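Local coordinates for protein BIFUNCTIONAL PROTEIN Proline utilization A (PutA) (Corynebacterium freiburgense, PDB 5UX5) that catalyses the two-step oxidation of proline to glutamate, joining an FAD-dependent proline dehydrogenase to an NAD-dependent L-glutamate gamma-semialdehyde dehydrogenase in one chain, at residues L617-E622 and L646-E651. Numbering follows the deposited sequence.
With NAD (nicotinamide-adenine-dinucleotide), chain F.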
# COMPACT_ATOMS: atom_id res chain seq x y z
N LEU A 617 17.02 17.26 -16.94
CA LEU A 617 16.34 15.97 -16.94
C LEU A 617 16.64 15.26 -18.25
O LEU A 617 16.29 15.76 -19.34
CB LEU A 617 14.83 16.15 -16.76
CG LEU A 617 13.93 14.92 -17.00
CD1 LEU A 617 14.38 13.72 -16.19
CD2 LEU A 617 12.48 15.25 -16.66
N LYS A 618 17.28 14.10 -18.15
CA LYS A 618 17.50 13.23 -19.31
C LYS A 618 16.75 11.92 -19.08
O LYS A 618 17.25 11.02 -18.40
CB LYS A 618 19.01 13.01 -19.52
CG LYS A 618 19.38 12.35 -20.84
CD LYS A 618 19.48 10.88 -20.64
CE LYS A 618 19.05 10.12 -21.82
NZ LYS A 618 18.68 8.80 -21.28
N PRO A 619 15.55 11.77 -19.62
CA PRO A 619 14.73 10.60 -19.28
C PRO A 619 15.08 9.35 -20.09
O PRO A 619 15.63 9.40 -21.20
CB PRO A 619 13.31 11.06 -19.61
CG PRO A 619 13.47 12.18 -20.60
CD PRO A 619 14.91 12.60 -20.65
N ALA A 620 14.72 8.21 -19.52
CA ALA A 620 15.00 6.94 -20.19
C ALA A 620 14.28 6.90 -21.54
O ALA A 620 13.12 7.32 -21.65
CB ALA A 620 14.57 5.76 -19.33
N PRO A 621 14.93 6.41 -22.59
CA PRO A 621 14.34 6.53 -23.94
C PRO A 621 13.00 5.83 -24.12
O PRO A 621 12.23 6.25 -24.98
CB PRO A 621 15.43 5.94 -24.84
CG PRO A 621 16.23 5.08 -23.97
CD PRO A 621 16.21 5.70 -22.60
N GLU A 622 12.67 4.82 -23.31
CA GLU A 622 11.36 4.18 -23.44
C GLU A 622 10.21 5.08 -23.01
O GLU A 622 9.06 4.79 -23.35
CB GLU A 622 11.30 2.90 -22.58
CG GLU A 622 12.20 1.73 -22.99
CD GLU A 622 13.66 1.90 -22.56
OE1 GLU A 622 13.97 2.89 -21.88
OE2 GLU A 622 14.49 1.03 -22.88
N LEU A 646 14.93 19.89 -20.31
CA LEU A 646 14.67 18.50 -20.67
C LEU A 646 15.47 18.19 -21.92
O LEU A 646 15.28 18.84 -22.95
CB LEU A 646 13.18 18.28 -20.93
CG LEU A 646 12.57 16.93 -21.33
CD1 LEU A 646 12.83 15.84 -20.33
CD2 LEU A 646 11.09 17.10 -21.49
N MET A 647 16.39 17.22 -21.83
CA MET A 647 17.32 16.94 -22.92
C MET A 647 17.24 15.46 -23.29
O MET A 647 17.77 14.60 -22.58
CB MET A 647 18.76 17.31 -22.54
CG MET A 647 19.04 18.78 -22.25
SD MET A 647 20.83 19.20 -22.11
CE MET A 647 21.47 18.79 -23.74
N HIS A 648 16.62 15.17 -24.44
CA HIS A 648 16.57 13.80 -24.96
C HIS A 648 17.86 13.51 -25.73
O HIS A 648 17.88 13.38 -26.96
CB HIS A 648 15.35 13.58 -25.85
CG HIS A 648 14.04 13.88 -25.18
ND1 HIS A 648 13.59 13.18 -24.08
CD2 HIS A 648 13.07 14.77 -25.49
CE1 HIS A 648 12.39 13.65 -23.74
NE2 HIS A 648 12.06 14.61 -24.58
N THR A 649 18.96 13.41 -25.00
CA THR A 649 20.21 13.02 -25.63
C THR A 649 20.17 11.53 -25.96
O THR A 649 19.47 10.74 -25.31
CB THR A 649 21.43 13.29 -24.73
OG1 THR A 649 21.47 12.33 -23.65
CG2 THR A 649 21.40 14.69 -24.14
N ASP A 650 20.92 11.17 -26.99
CA ASP A 650 21.15 9.77 -27.28
C ASP A 650 22.05 9.18 -26.19
O ASP A 650 22.37 9.82 -25.20
CB ASP A 650 21.77 9.58 -28.66
CG ASP A 650 23.05 10.36 -28.84
OD1 ASP A 650 23.69 10.68 -27.81
OD2 ASP A 650 23.43 10.64 -30.00
N GLU A 651 22.43 7.93 -26.38
CA GLU A 651 23.42 7.24 -25.57
C GLU A 651 24.71 7.05 -26.35
O GLU A 651 25.42 6.06 -26.15
CB GLU A 651 22.84 5.91 -25.10
CG GLU A 651 21.63 6.11 -24.21
CD GLU A 651 21.11 4.81 -23.61
OE1 GLU A 651 20.08 4.85 -22.87
OE2 GLU A 651 21.75 3.75 -23.82
PA NAD F . 20.26 2.20 -17.63
O1A NAD F . 21.01 1.95 -16.27
O2A NAD F . 21.09 1.62 -18.81
O5B NAD F . 20.11 3.74 -17.88
C5B NAD F . 19.27 4.58 -17.12
C4B NAD F . 19.38 6.02 -17.61
O4B NAD F . 20.71 6.41 -17.96
C3B NAD F . 18.48 6.27 -18.79
O3B NAD F . 18.03 7.58 -18.82
C2B NAD F . 19.45 5.96 -19.86
O2B NAD F . 19.04 6.31 -21.13
C1B NAD F . 20.67 6.66 -19.36
N9A NAD F . 21.89 6.21 -20.03
C8A NAD F . 22.43 4.94 -20.01
N7A NAD F . 23.55 4.91 -20.75
C5A NAD F . 23.80 6.19 -21.29
C6A NAD F . 24.79 6.75 -22.09
N6A NAD F . 25.90 5.98 -22.60
N1A NAD F . 24.73 8.05 -22.41
C2A NAD F . 23.71 8.84 -21.97
N3A NAD F . 22.73 8.33 -21.18
C4A NAD F . 22.75 7.03 -20.83
O3 NAD F . 18.80 1.55 -17.45
PN NAD F . 17.90 0.76 -18.52
O1N NAD F . 18.59 0.47 -19.84
O2N NAD F . 16.78 1.67 -18.92
O5D NAD F . 17.43 -0.58 -17.78
C5D NAD F . 18.44 -1.47 -17.33
C4D NAD F . 18.15 -2.27 -16.06
O4D NAD F . 17.96 -1.51 -14.88
C3D NAD F . 16.96 -3.17 -16.06
O3D NAD F . 17.02 -4.21 -16.95
C2D NAD F . 17.09 -3.66 -14.67
O2D NAD F . 17.81 -4.85 -14.68
C1D NAD F . 17.76 -2.53 -13.93
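L617 O accepts a nearly straight hydrogen bond from M647 N (2.9 Å, 172° at the hydrogen), with L646 CA adding a secondary C-H...O contact. This parallel bridge of L617 with L646 lies at the end of strand 644-646 and one residue before the end of strand 614-618, and the chains beyond it run on to the adenosine half of NAD. L617 and L646 lie side by side on one face of the sheet, L617 CG meeting L646 CD1 at 3.6 Å; the P619 ring crosses the L646 side chain at about a right angle, with CG against the same CD1 methyl and also 3.6 Å from H648 ND1, at the edge of the imidazole near its plane. The far nitrogen of that ring, NE2, is bonded to E628. K618 starts with CG anti to its own N (chi1 -169°), which lays CG 3.3 Å from M647 O and 3.5 Å from T649 OG1; bends farther along the chain bring NZ to NAD O3B (2.8 Å). The backbone O of P619 also takes a bond from NZ, which stands above its carbonyl plane. From the other segment, E651 lays CB and CG over a face of the adenine. K618 and E651 both approach the hydroxyl edge of the adenosine ribose, K618 at O3B and E651 at O2B, consistent with the NAD site of aldehyde dehydrogenases. Helix 624-636 links strands 614-618 and 644-646 as a beta-alpha-beta crossover and packs on P619 and L646; helix 599-611 meets L617, and helix 499-511 receives M647.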